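Local structure of 4-oxalmesaconate hydratase (Pseudomonas putida, 5CGZ) at residues A31-C36 and S77-D82; S3-S8 and D100-V105; G40-S45 and M54-V59. The protein catalyses, with one zinc ion per subunit, the hydration of 4-carboxy-2-hydroxymuconate (oxalomesaconate enol), the third step of gallate degradation. One frame throughout, in Å; residues are numbered along the deposited sequence. Where two conformers were deposited one is given.

Interaction 1: residues A31-C36 and S77-D82; sequences AMHVVC and SVEFFD
His33 binds two residues of 77-82 through the two nitrogens at the edge of its ring. His33 NE2 donates to Glu79 OE1 at 2.5 Å, close to the ring plane, and meets the anti lone pair of that oxygen, the carboxylate being turned 64° from the imidazole. His33 ND1 lies 2.7 Å from Ser77 OG, a hydrogen bond in which either atom could be the donor. With CG anti to the backbone N (chi1 -174°) the imidazole lies alongside the neighbouring strand, and histidine suits the place because its two nitrogens, which fix the ring's rotation, reach residues two apart on one face. Arg104 forms a salt bridge to the same Glu79 OE1, which probably keeps the carboxylate charged.

Beneath this pair 31-36 runs parallel to 76-80, the outermost strand of a Rossmann-like sheet, tied by Ser77 N to Met32 O, Val34 N to Ser77 O, Glu79 N to Val34 O and Cys36 N to Glu79 O. Phe81 N, just past the strand, still reaches Cys36 O at 3.0 Å. Beside His33, Val35 sets CG1 over one face of the Phe81 ring, 3.9 Å from its centroid, a CH-pi contact. On the other face of the sheet Cys36 CB lies 3.7 Å from Phe80 CD1, and Cys36 SG touches Val78 CG2 at 3.9 Å; the short cysteine leaves room for both. That face packs on helices 13-27 and 56-74, the His33 face on helix 92-105, and strand 3-8 flanks 31-36 along its other edge.

Interaction 2: residues S3-S8 and D100-V105; sequences SALVVS and DVYRRV
Leu5 reaches toward Val101 and Tyr102 with CG opposite its backbone N (chi1 176°), and a chi2 of 68° then parts its two methyls between these neighbours. Leu5 CD2 settles over one face of the Tyr102 ring, 3.9 Å from the centroid and displaced toward the rim, where CZ and CE2 are its nearest atoms. This is a CH-pi contact made from above the ring. The other methyl, Leu5 CD1, meets Val101 CG1 at 4.0 Å, the two side chains crossing at about a right angle. A leucine suits the place because its fork serves two residues at once, whereas Val101, branched at CB, keeps a short, stiff surface against the sheet.

The strand and the helix run nearly antiparallel, 158° between their directions, with 9.3 Å between axes at the closest point. This is the usual layering of a Rossmann-like fold: helix 92-105 belongs to the beta-alpha-beta crossover that leaves edge strand 76-80, passes over 31-36 and 3-8, and enters the sheet again as strand 110-112.

At the end of the helix, Val105 CG1 packs 3.9 Å from Ser3 CB and approaches Ala4 O. Ser3 was modelled in two conformers; in one of them Ser3 OG donates to Val105 O at 2.5 Å from above the carbonyl plane, so this short bond should be read with caution. A serine is small enough to fit beside the last turn, where a carbonyl can take a partner other than a helical N-H. Tyr102 also packs on Ala133, Arg134 and Ala137 of helix 122-138, and its hydroxyl makes a weak hydrogen bond to Ala130 O.

Interaction 3: residues G40-S45 and M54-V59; sequences GERGES and MTEAKV. With ZN (zinc ion), chain C.
Arg42 meets Glu56 along much of its length. From CB, Arg42 CG stands opposite the carbonyl carbon (chi1 -66°), 3.5 Å from Glu56 OE2, and Arg42 CD lies 3.6 Å from that oxygen. Bends at chi2 and chi3 then bring Arg42 NH1 to donate to Glu56 OE2 at 2.9 Å, a salt bridge nearly in the guanidinium plane and on the syn side of the carboxylate. A long, flexible arginine suits the place, since NH2 also serves Tyr86 O, and it packs on Phe96 of a neighbouring subunit. An alanine here would remove the guanidinium and is likely to leave Glu56 OE2 without its charged mate and Tyr86 O without this donor. A water donates to Glu56 OE1 and Glu41 OE2, which probably eases their like charges; Glu41 OE1 accepts from Phe39 N. Val59 CG1 touches Glu41 CB and lies 3.3 Å from Ser45 OG, which Arg63 also bonds and which donates to the O of Gly40, whose positive phi suits glycine. The same loop carries Glu44, whose OE2, in one of two conformers, binds zinc at 2.0 Å beside His10, Asp13 and His123, the metal site of this MshB-family enzyme.

Overall arrangement
Interactions 1 and 2 share one sheet and touch, their centres 8 Å apart. Strands 3-8 and 31-36 are neighbours in it, joined by a probable hydrogen bond of 2.8 Å from Ser8 N to Val35 O, and His33 O packs against Leu5 CD1 at 3.5 Å. Interaction 3 lies farther off, about 19 Å between centres from interaction 1 and about 25 Å from interaction 2, and touches neither. It is linked through the chain: the loop 40-45 follows strand 31-36, and helix 56-74 leads into strand 76-80. Interaction 3 supplies a zinc ligand; in interaction 1 the side chain of Cys36 is about 10 Å from the zinc, and interaction 2 lies away from that site.

Interaction 1: residues A31-C36 and S77-D82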
ATOM      1  N   ALA A  31     -15.944  -3.984  33.435  1.00 35.65           N
ATOM      2  CA  ALA A  31     -14.894  -3.430  34.276  1.00 38.28           C
ATOM      3  C   ALA A  31     -13.795  -2.926  33.353  1.00 37.44           C
ATOM      4  O   ALA A  31     -12.978  -3.703  32.847  1.00 34.30           O
ATOM      5  CB  ALA A  31     -14.356  -4.473  35.259  1.00 33.04           C
ATOM      6  N   MET A  32     -13.807  -1.623  33.104  1.00 35.92           N
ATOM      7  CA  MET A  32     -12.834  -1.012  32.217  1.00 35.07           C
ATOM      8  C   MET A  32     -11.566  -0.684  32.988  1.00 34.14           C
ATOM      9  O   MET A  32     -11.620   0.003  34.003  1.00 35.11           O
ATOM     10  CB  MET A  32     -13.412   0.248  31.573  1.00 32.23           C
ATOM     11  CG  MET A  32     -14.637  -0.014  30.682  1.00 31.75           C
ATOM     12  SD  MET A  32     -14.287  -1.153  29.315  1.00 35.31           S
ATOM     13  CE  MET A  32     -12.904  -0.309  28.529  1.00 32.12           C
ATOM     14  N   HIS A  33     -10.430  -1.182  32.506  1.00 30.88           N
ATOM     15  CA  HIS A  33      -9.141  -0.879  33.128  1.00 29.95           C
ATOM     16  C   HIS A  33      -8.204  -0.148  32.169  1.00 33.43           C
ATOM     17  O   HIS A  33      -8.051  -0.543  31.010  1.00 31.59           O
ATOM     18  CB  HIS A  33      -8.458  -2.160  33.619  1.00 30.87           C
ATOM     19  CG  HIS A  33      -7.201  -1.901  34.392  1.00 35.44           C
ATOM     20  ND1 HIS A  33      -7.184  -1.160  35.558  1.00 33.79           N
ATOM     21  CD2 HIS A  33      -5.915  -2.261  34.158  1.00 33.65           C
ATOM     22  CE1 HIS A  33      -5.944  -1.083  36.012  1.00 37.41           C
ATOM     23  NE2 HIS A  33      -5.153  -1.744  35.180  1.00 35.96           N
ATOM     24  N   VAL A  34      -7.562   0.899  32.670  1.00 30.12           N
ATOM     25  CA  VAL A  34      -6.623   1.687  31.886  1.00 30.69           C
ATOM     26  C   VAL A  34      -5.205   1.548  32.439  1.00 39.37           C
ATOM     27  O   VAL A  34      -4.974   1.739  33.639  1.00 33.87           O
ATOM     28  CB  VAL A  34      -7.021   3.177  31.876  1.00 31.41           C
ATOM     29  CG1 VAL A  34      -5.990   4.024  31.127  1.00 29.11           C
ATOM     30  CG2 VAL A  34      -8.392   3.345  31.254  1.00 30.08           C
ATOM     31  N   VAL A  35      -4.264   1.196  31.568  1.00 32.98           N
ATOM     32  CA  VAL A  35      -2.848   1.309  31.894  1.00 32.48           C
ATOM     33  C   VAL A  35      -2.262   2.540  31.198  1.00 35.74           C
ATOM     34  O   VAL A  35      -2.302   2.636  29.969  1.00 32.70           O
ATOM     35  CB  VAL A  35      -2.039   0.074  31.462  1.00 33.97           C
ATOM     36  CG1 VAL A  35      -0.547   0.326  31.672  1.00 30.02           C
ATOM     37  CG2 VAL A  35      -2.485  -1.168  32.214  1.00 29.99           C
ATOM     38  N   CYS A  36      -1.734   3.477  31.986  1.00 31.02           N
ATOM     39  CA  CYS A  36      -0.955   4.598  31.462  1.00 32.56           C
ATOM     40  C   CYS A  36       0.525   4.293  31.610  1.00 33.03           C
ATOM     41  O   CYS A  36       1.041   4.253  32.726  1.00 33.95           O
ATOM     42  CB  CYS A  36      -1.286   5.892  32.195  1.00 30.99           C
ATOM     43  SG  CYS A  36      -2.998   6.408  32.076  1.00 35.53           S
ATOM     44  N   SER A  77     -11.016   1.886  36.133  1.00 33.12           N
ATOM     45  CA  SER A  77      -9.870   1.900  37.028  1.00 34.86           C
ATOM     46  C   SER A  77      -8.640   2.249  36.195  1.00 41.49           C
ATOM     47  O   SER A  77      -8.648   2.072  34.973  1.00 36.34           O
ATOM     48  CB  SER A  77      -9.699   0.556  37.734  1.00 33.26           C
ATOM     49  OG  SER A  77      -9.529  -0.499  36.804  1.00 34.97           O
ATOM     50  N   VAL A  78      -7.596   2.760  36.839  1.00 37.61           N
ATOM     51  CA  VAL A  78      -6.389   3.163  36.121  1.00 34.69           C
ATOM     52  C   VAL A  78      -5.133   2.867  36.939  1.00 40.51           C
ATOM     53  O   VAL A  78      -5.124   3.028  38.161  1.00 34.63           O
ATOM     54  CB  VAL A  78      -6.431   4.665  35.757  1.00 37.98           C
ATOM     55  CG1 VAL A  78      -6.602   5.508  37.009  1.00 37.99           C
ATOM     56  CG2 VAL A  78      -5.169   5.073  34.984  1.00 34.45           C
ATOM     57  N   GLU A  79      -4.083   2.401  36.271  1.00 34.28           N
ATOM     58  CA  GLU A  79      -2.796   2.229  36.933  1.00 36.20           C
ATOM     59  C   GLU A  79      -1.707   2.882  36.098  1.00 41.16           C
ATOM     60  O   GLU A  79      -1.888   3.113  34.896  1.00 34.96           O
ATOM     61  CB  GLU A  79      -2.488   0.748  37.180  1.00 33.96           C
ATOM     62  CG  GLU A  79      -2.126  -0.042  35.944  1.00 33.96           C
ATOM     63  CD  GLU A  79      -1.911  -1.517  36.244  1.00 37.13           C
ATOM     64  OE1 GLU A  79      -2.809  -2.335  35.934  1.00 36.63           O
ATOM     65  OE2 GLU A  79      -0.842  -1.864  36.784  1.00 39.15           O
ATOM     66  N   PHE A  80      -0.579   3.175  36.739  1.00 34.12           N
ATOM     67  CA  PHE A  80       0.490   3.948  36.120  1.00 33.47           C
ATOM     68  C   PHE A  80       1.825   3.206  36.163  1.00 38.89           C
ATOM     69  O   PHE A  80       2.375   3.003  37.239  1.00 39.15           O
ATOM     70  CB  PHE A  80       0.604   5.307  36.824  1.00 30.15           C
ATOM     71  CG  PHE A  80      -0.690   6.068  36.858  1.00 36.80           C
ATOM     72  CD1 PHE A  80      -1.072   6.861  35.784  1.00 34.16           C
ATOM     73  CD2 PHE A  80      -1.539   5.972  37.951  1.00 35.64           C
ATOM     74  CE1 PHE A  80      -2.268   7.555  35.803  1.00 36.61           C
ATOM     75  CE2 PHE A  80      -2.737   6.667  37.977  1.00 35.90           C
ATOM     76  CZ  PHE A  80      -3.102   7.459  36.900  1.00 35.70           C
ATOM     77  N   PHE A  81       2.345   2.791  35.008  1.00 31.70           N
ATOM     78  CA  PHE A  81       3.622   2.082  34.992  1.00 33.40           C
ATOM     79  C   PHE A  81       4.788   3.033  35.239  1.00 36.32           C
ATOM     80  O   PHE A  81       5.858   2.599  35.658  1.00 36.11           O
ATOM     81  CB  PHE A  81       3.856   1.350  33.663  1.00 31.18           C
ATOM     82  CG  PHE A  81       3.169   0.019  33.562  1.00 34.03           C
ATOM     83  CD1 PHE A  81       2.114  -0.308  34.400  1.00 32.18           C
ATOM     84  CD2 PHE A  81       3.587  -0.912  32.619  1.00 31.75           C
ATOM     85  CE1 PHE A  81       1.481  -1.539  34.294  1.00 37.12           C
ATOM     86  CE2 PHE A  81       2.963  -2.140  32.508  1.00 31.15           C
ATOM     87  CZ  PHE A  81       1.902  -2.454  33.345  1.00 30.90           C
ATOM     88  N   ASP A  82       4.589   4.314  34.936  1.00 31.47           N
ATOM     89  CA  ASP A  82       5.626   5.331  35.112  1.00 32.20           C
ATOM     90  C   ASP A  82       6.985   4.955  34.509  1.00 38.94           C
ATOM     91  O   ASP A  82       8.001   4.971  35.212  1.00 38.66           O
ATOM     92  CB  ASP A  82       5.796   5.635  36.608  1.00 36.47           C
ATOM     93  CG  ASP A  82       6.669   6.864  36.867  1.00 44.18           C
ATOM     94  OD1 ASP A  82       6.755   7.753  35.992  1.00 42.43           O
ATOM     95  OD2 ASP A  82       7.277   6.938  37.951  1.00 47.54           O
TER
HETATM   96  O   HOH W   1     -11.593  -2.181  36.528  1.00 40.33           O
HETATM   97  O   HOH W   2       2.613   6.270  34.169  1.00 33.85           O

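Interaction 2: residues S3-S8 and D100-V105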
ATOM      1  N   SER A   3     -14.842  -7.475  31.143  0.88 35.50           N
ATOM      2  CA  SER A   3     -13.773  -6.497  31.310  0.88 34.41           C
ATOM      3  C   SER A   3     -13.153  -6.107  29.969  0.88 33.30           C
ATOM      4  O   SER A   3     -13.354  -6.784  28.960  0.88 32.29           O
ATOM      5  CB  SER A   3     -12.701  -7.060  32.239  0.88 35.93           C
ATOM      6  OG  SER A   3     -12.022  -8.131  31.598  0.88 39.52           O
ATOM      7  N   ALA A   4     -12.402  -5.011  29.964  1.00 33.13           N
ATOM      8  CA  ALA A   4     -11.662  -4.593  28.772  1.00 36.04           C
ATOM      9  C   ALA A   4     -10.522  -3.677  29.189  1.00 35.86           C
ATOM     10  O   ALA A   4     -10.500  -3.161  30.312  1.00 32.25           O
ATOM     11  CB  ALA A   4     -12.589  -3.895  27.748  1.00 29.91           C
ATOM     12  N   LEU A   5      -9.579  -3.476  28.276  1.00 31.97           N
ATOM     13  CA  LEU A   5      -8.306  -2.857  28.601  1.00 28.22           C
ATOM     14  C   LEU A   5      -7.963  -1.723  27.642  1.00 32.54           C
ATOM     15  O   LEU A   5      -8.143  -1.840  26.422  1.00 31.27           O
ATOM     16  CB  LEU A   5      -7.194  -3.918  28.570  1.00 26.59           C
ATOM     17  CG  LEU A   5      -5.766  -3.418  28.801  1.00 30.51           C
ATOM     18  CD1 LEU A   5      -5.609  -2.923  30.245  1.00 30.04           C
ATOM     19  CD2 LEU A   5      -4.743  -4.510  28.478  1.00 27.96           C
ATOM     20  N   VAL A   6      -7.456  -0.631  28.196  1.00 28.96           N
ATOM     21  CA  VAL A   6      -6.952   0.466  27.384  1.00 28.21           C
ATOM     22  C   VAL A   6      -5.480   0.673  27.723  1.00 31.38           C
ATOM     23  O   VAL A   6      -5.130   0.823  28.893  1.00 32.44           O
ATOM     24  CB  VAL A   6      -7.753   1.765  27.621  1.00 30.92           C
ATOM     25  CG1 VAL A   6      -7.173   2.929  26.807  1.00 27.04           C
ATOM     26  CG2 VAL A   6      -9.214   1.536  27.285  1.00 25.13           C
ATOM     27  N   VAL A   7      -4.612   0.638  26.715  1.00 30.75           N
ATOM     28  CA  VAL A   7      -3.190   0.914  26.934  1.00 25.78           C
ATOM     29  C   VAL A   7      -2.803   2.273  26.346  1.00 36.32           C
ATOM     30  O   VAL A   7      -2.738   2.451  25.127  1.00 28.93           O
ATOM     31  CB  VAL A   7      -2.301  -0.172  26.335  1.00 30.72           C
ATOM     32  CG1 VAL A   7      -0.835   0.113  26.657  1.00 29.94           C
ATOM     33  CG2 VAL A   7      -2.711  -1.530  26.882  1.00 29.15           C
ATOM     34  N   SER A   8      -2.549   3.216  27.246  1.00 29.31           N
ATOM     35  CA  SER A   8      -2.318   4.617  26.924  1.00 32.12           C
ATOM     36  C   SER A   8      -0.828   4.956  27.071  1.00 34.54           C
ATOM     37  O   SER A   8      -0.253   4.719  28.134  1.00 36.41           O
ATOM     38  CB  SER A   8      -3.184   5.476  27.856  1.00 31.47           C
ATOM     39  OG  SER A   8      -3.103   6.850  27.565  1.00 34.92           O
ATOM     40  N   ASP A 100       1.033  -9.492  32.688  1.00 32.78           N
ATOM     41  CA  ASP A 100       0.370  -9.798  33.956  1.00 33.24           C
ATOM     42  C   ASP A 100      -0.945  -9.024  34.098  1.00 34.74           C
ATOM     43  O   ASP A 100      -1.913  -9.543  34.651  1.00 33.99           O
ATOM     44  CB  ASP A 100       1.295  -9.496  35.139  1.00 35.29           C
ATOM     45  CG  ASP A 100       2.510 -10.427  35.189  1.00 41.08           C
ATOM     46  OD1 ASP A 100       2.488 -11.500  34.538  1.00 37.14           O
ATOM     47  OD2 ASP A 100       3.487 -10.082  35.886  1.00 38.81           O
ATOM     48  N   VAL A 101      -0.988  -7.787  33.606  1.00 32.45           N
ATOM     49  CA  VAL A 101      -2.250  -7.049  33.600  1.00 30.34           C
ATOM     50  C   VAL A 101      -3.281  -7.808  32.768  1.00 33.02           C
ATOM     51  O   VAL A 101      -4.431  -7.960  33.187  1.00 32.14           O
ATOM     52  CB  VAL A 101      -2.077  -5.616  33.063  1.00 33.66           C
ATOM     53  CG1 VAL A 101      -3.434  -4.920  32.918  1.00 30.48           C
ATOM     54  CG2 VAL A 101      -1.161  -4.821  33.998  1.00 27.91           C
ATOM     55  N   TYR A 102      -2.868  -8.294  31.596  1.00 29.34           N
ATOM     56  CA  TYR A 102      -3.753  -9.087  30.741  1.00 29.03           C
ATOM     57  C   TYR A 102      -4.279 -10.315  31.473  1.00 34.00           C
ATOM     58  O   TYR A 102      -5.472 -10.621  31.414  1.00 32.28           O
ATOM     59  CB  TYR A 102      -3.030  -9.547  29.472  1.00 32.46           C
ATOM     60  CG  TYR A 102      -3.104  -8.612  28.275  1.00 31.31           C
ATOM     61  CD1 TYR A 102      -4.157  -8.692  27.366  1.00 30.25           C
ATOM     62  CD2 TYR A 102      -2.088  -7.688  28.022  1.00 27.20           C
ATOM     63  CE1 TYR A 102      -4.213  -7.853  26.245  1.00 31.07           C
ATOM     64  CE2 TYR A 102      -2.132  -6.846  26.899  1.00 31.43           C
ATOM     65  CZ  TYR A 102      -3.199  -6.936  26.020  1.00 31.20           C
ATOM     66  OH  TYR A 102      -3.248  -6.111  24.918  1.00 32.74           O
ATOM     67  N   ARG A 103      -3.378 -11.036  32.135  1.00 31.10           N
ATOM     68  CA  ARG A 103      -3.757 -12.261  32.839  1.00 37.29           C
ATOM     69  C   ARG A 103      -4.769 -11.959  33.956  1.00 37.49           C
ATOM     70  O   ARG A 103      -5.690 -12.732  34.197  1.00 36.67           O
ATOM     71  CB  ARG A 103      -2.512 -12.961  33.401  1.00 33.25           C
ATOM     72  CG  ARG A 103      -1.631 -13.666  32.355  1.00 33.01           C
ATOM     73  CD  ARG A 103      -2.241 -14.986  31.953  1.00 34.44           C
ATOM     74  NE  ARG A 103      -1.521 -15.697  30.898  1.00 34.55           N
ATOM     75  CZ  ARG A 103      -0.522 -16.556  31.100  1.00 39.88           C
ATOM     76  NH1 ARG A 103      -0.084 -16.803  32.333  1.00 35.74           N
ATOM     77  NH2 ARG A 103       0.046 -17.169  30.061  1.00 32.88           N
ATOM     78  N   ARG A 104      -4.608 -10.817  34.615  1.00 31.29           N
ATOM     79  CA  ARG A 104      -5.501 -10.426  35.704  1.00 35.53           C
ATOM     80  C   ARG A 104      -6.845  -9.889  35.201  1.00 37.48           C
ATOM     81  O   ARG A 104      -7.903 -10.248  35.706  1.00 36.57           O
ATOM     82  CB  ARG A 104      -4.817  -9.374  36.581  1.00 36.42           C
ATOM     83  CG  ARG A 104      -5.644  -8.910  37.760  1.00 40.62           C
ATOM     84  CD  ARG A 104      -4.913  -7.837  38.562  1.00 42.15           C
ATOM     85  NE  ARG A 104      -4.983  -6.516  37.936  1.00 44.01           N
ATOM     86  CZ  ARG A 104      -3.929  -5.852  37.463  1.00 44.42           C
ATOM     87  NH1 ARG A 104      -2.711  -6.384  37.538  1.00 39.08           N
ATOM     88  NH2 ARG A 104      -4.090  -4.652  36.917  1.00 41.62           N
ATOM     89  N   VAL A 105      -6.801  -9.026  34.197  1.00 35.38           N
ATOM     90  CA  VAL A 105      -8.009  -8.378  33.707  1.00 30.90           C
ATOM     91  C   VAL A 105      -8.821  -9.281  32.769  1.00 34.52           C
ATOM     92  O   VAL A 105     -10.051  -9.209  32.740  1.00 33.37           O
ATOM     93  CB  VAL A 105      -7.656  -7.057  32.981  1.00 32.32           C
ATOM     94  CG1 VAL A 105      -8.884  -6.488  32.261  1.00 28.94           C
ATOM     95  CG2 VAL A 105      -7.075  -6.050  33.973  1.00 33.06           C
TER

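Interaction 3: residues G40-S45 and M54-V59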
ATOM      1  N   GLY A  40       3.328  11.432  30.192  1.00 35.35           N
ATOM      2  CA  GLY A  40       3.552  12.475  29.192  1.00 33.08           C
ATOM      3  C   GLY A  40       4.220  13.677  29.840  1.00 35.16           C
ATOM      4  O   GLY A  40       4.051  14.823  29.408  1.00 35.29           O
ATOM      5  N   GLU A  41       5.001  13.401  30.881  1.00 35.09           N
ATOM      6  CA  GLU A  41       5.578  14.448  31.720  1.00 37.67           C
ATOM      7  C   GLU A  41       6.566  15.353  30.961  1.00 34.09           C
ATOM      8  O   GLU A  41       6.658  16.544  31.238  1.00 37.29           O
ATOM      9  CB  GLU A  41       6.255  13.824  32.957  1.00 33.00           C
ATOM     10  CG  GLU A  41       7.389  12.814  32.683  1.00 33.93           C
ATOM     11  CD  GLU A  41       6.903  11.367  32.532  1.00 37.00           C
ATOM     12  OE1 GLU A  41       5.701  11.151  32.248  1.00 38.58           O
ATOM     13  OE2 GLU A  41       7.727  10.438  32.693  1.00 38.69           O
ATOM     14  N   ARG A  42       7.283  14.811  29.987  1.00 32.62           N
ATOM     15  CA  ARG A  42       8.269  15.616  29.261  1.00 31.87           C
ATOM     16  C   ARG A  42       7.745  16.213  27.948  1.00 41.03           C
ATOM     17  O   ARG A  42       8.097  17.342  27.594  1.00 35.75           O
ATOM     18  CB  ARG A  42       9.521  14.782  28.989  1.00 33.00           C
ATOM     19  CG  ARG A  42      10.270  14.412  30.268  1.00 37.60           C
ATOM     20  CD  ARG A  42      10.903  13.028  30.187  1.00 35.49           C
ATOM     21  NE  ARG A  42      11.885  12.926  29.110  1.00 36.16           N
ATOM     22  CZ  ARG A  42      13.164  13.272  29.230  1.00 41.53           C
ATOM     23  NH1 ARG A  42      13.614  13.761  30.380  1.00 35.13           N
ATOM     24  NH2 ARG A  42      13.993  13.134  28.202  1.00 32.78           N
ATOM     25  N   GLY A  43       6.902  15.477  27.226  1.00 36.74           N
ATOM     26  CA  GLY A  43       6.478  15.929  25.909  1.00 35.11           C
ATOM     27  C   GLY A  43       5.019  16.320  25.730  1.00 36.74           C
ATOM     28  O   GLY A  43       4.640  16.800  24.668  1.00 36.34           O
ATOM     29  N   GLU A  44       4.192  16.101  26.747  0.62 34.64           N
ATOM     30  CA  GLU A  44       2.774  16.453  26.659  0.62 36.16           C
ATOM     31  C   GLU A  44       2.358  17.317  27.857  0.62 39.82           C
ATOM     32  O   GLU A  44       1.226  17.229  28.336  0.62 39.18           O
ATOM     33  CB  GLU A  44       1.896  15.188  26.574  0.62 36.47           C
ATOM     34  CG  GLU A  44       2.179  14.279  25.354  0.62 36.57           C
ATOM     35  CD  GLU A  44       1.135  13.161  25.162  0.62 40.58           C
ATOM     36  OE1 GLU A  44       0.327  12.918  26.084  0.62 46.95           O
ATOM     37  OE2 GLU A  44       1.109  12.525  24.080  0.62 34.26           O
ATOM     38  N   SER A  45       3.274  18.156  28.332  1.00 37.05           N
ATOM     39  CA  SER A  45       3.013  18.975  29.518  1.00 38.95           C
ATOM     40  C   SER A  45       3.583  20.390  29.417  1.00 40.40           C
ATOM     41  O   SER A  45       4.102  20.925  30.395  1.00 37.34           O
ATOM     42  CB  SER A  45       3.589  18.278  30.752  1.00 33.90           C
ATOM     43  OG  SER A  45       2.975  17.015  30.960  1.00 36.33           O
ATOM     44  N   MET A  54       9.541  24.175  37.752  1.00 55.52           N
ATOM     45  CA  MET A  54       8.827  22.940  37.468  1.00 50.29           C
ATOM     46  C   MET A  54       9.791  21.760  37.511  1.00 45.48           C
ATOM     47  O   MET A  54      10.976  21.900  37.215  1.00 46.19           O
ATOM     48  CB  MET A  54       8.121  23.025  36.112  1.00 48.97           C
ATOM     49  CG  MET A  54       7.150  21.899  35.837  1.00 44.84           C
ATOM     50  SD  MET A  54       5.931  21.623  37.150  1.00 47.80           S
ATOM     51  CE  MET A  54       5.323  23.299  37.399  1.00 41.96           C
ATOM     52  N   THR A  55       9.283  20.598  37.905  1.00 42.12           N
ATOM     53  CA  THR A  55      10.082  19.377  37.903  1.00 41.22           C
ATOM     54  C   THR A  55       9.263  18.228  37.324  1.00 41.67           C
ATOM     55  O   THR A  55       8.026  18.295  37.298  1.00 40.49           O
ATOM     56  CB  THR A  55      10.546  18.999  39.314  1.00 46.48           C
ATOM     57  OG1 THR A  55       9.406  18.611  40.092  1.00 44.89           O
ATOM     58  CG2 THR A  55      11.239  20.186  39.976  1.00 45.87           C
ATOM     59  N   GLU A  56       9.943  17.176  36.874  1.00 38.05           N
ATOM     60  CA  GLU A  56       9.234  16.022  36.339  1.00 44.39           C
ATOM     61  C   GLU A  56       8.327  15.421  37.410  1.00 43.95           C
ATOM     62  O   GLU A  56       7.200  15.013  37.117  1.00 41.49           O
ATOM     63  CB  GLU A  56      10.216  14.982  35.792  1.00 38.50           C
ATOM     64  CG  GLU A  56      10.902  15.454  34.503  1.00 41.17           C
ATOM     65  CD  GLU A  56      11.653  14.344  33.774  1.00 47.95           C
ATOM     66  OE1 GLU A  56      11.370  13.151  34.032  1.00 43.96           O
ATOM     67  OE2 GLU A  56      12.529  14.671  32.934  1.00 39.49           O
ATOM     68  N   ALA A  57       8.799  15.404  38.654  1.00 45.65           N
ATOM     69  CA  ALA A  57       8.004  14.854  39.752  1.00 42.76           C
ATOM     70  C   ALA A  57       6.730  15.662  39.930  1.00 40.00           C
ATOM     71  O   ALA A  57       5.648  15.099  40.115  1.00 41.18           O
ATOM     72  CB  ALA A  57       8.809  14.825  41.051  1.00 45.73           C
ATOM     73  N   LYS A  58       6.850  16.984  39.852  1.00 37.13           N
ATOM     74  CA  LYS A  58       5.675  17.835  39.978  1.00 39.26           C
ATOM     75  C   LYS A  58       4.725  17.631  38.801  1.00 44.12           C
ATOM     76  O   LYS A  58       3.503  17.601  38.977  1.00 41.34           O
ATOM     77  CB  LYS A  58       6.064  19.307  40.074  1.00 45.34           C
ATOM     78  CG  LYS A  58       6.743  19.729  41.389  1.00 48.77           C
ATOM     79  CD  LYS A  58       6.744  21.256  41.475  1.00 53.21           C
ATOM     80  CE  LYS A  58       7.889  21.813  42.296  1.00 62.07           C
ATOM     81  NZ  LYS A  58       7.854  23.303  42.235  1.00 67.83           N
ATOM     82  N   VAL A  59       5.280  17.493  37.599  1.00 40.62           N
ATOM     83  CA  VAL A  59       4.437  17.280  36.424  1.00 38.02           C
ATOM     84  C   VAL A  59       3.684  15.960  36.552  1.00 35.64           C
ATOM     85  O   VAL A  59       2.463  15.911  36.357  1.00 37.66           O
ATOM     86  CB  VAL A  59       5.251  17.295  35.120  1.00 39.56           C
ATOM     87  CG1 VAL A  59       4.342  16.990  33.927  1.00 31.25           C
ATOM     88  CG2 VAL A  59       5.906  18.650  34.945  1.00 36.47           C
TER
HETATM   89 ZN    ZN C 301       0.420  10.703  23.871  1.00 35.03          ZN
HETATM   90  O   HOH W   3      10.319  10.867  32.986  1.00 43.02           O
HETATM   91  O   HOH W   4      -0.670  12.768  23.001  1.00 47.84           O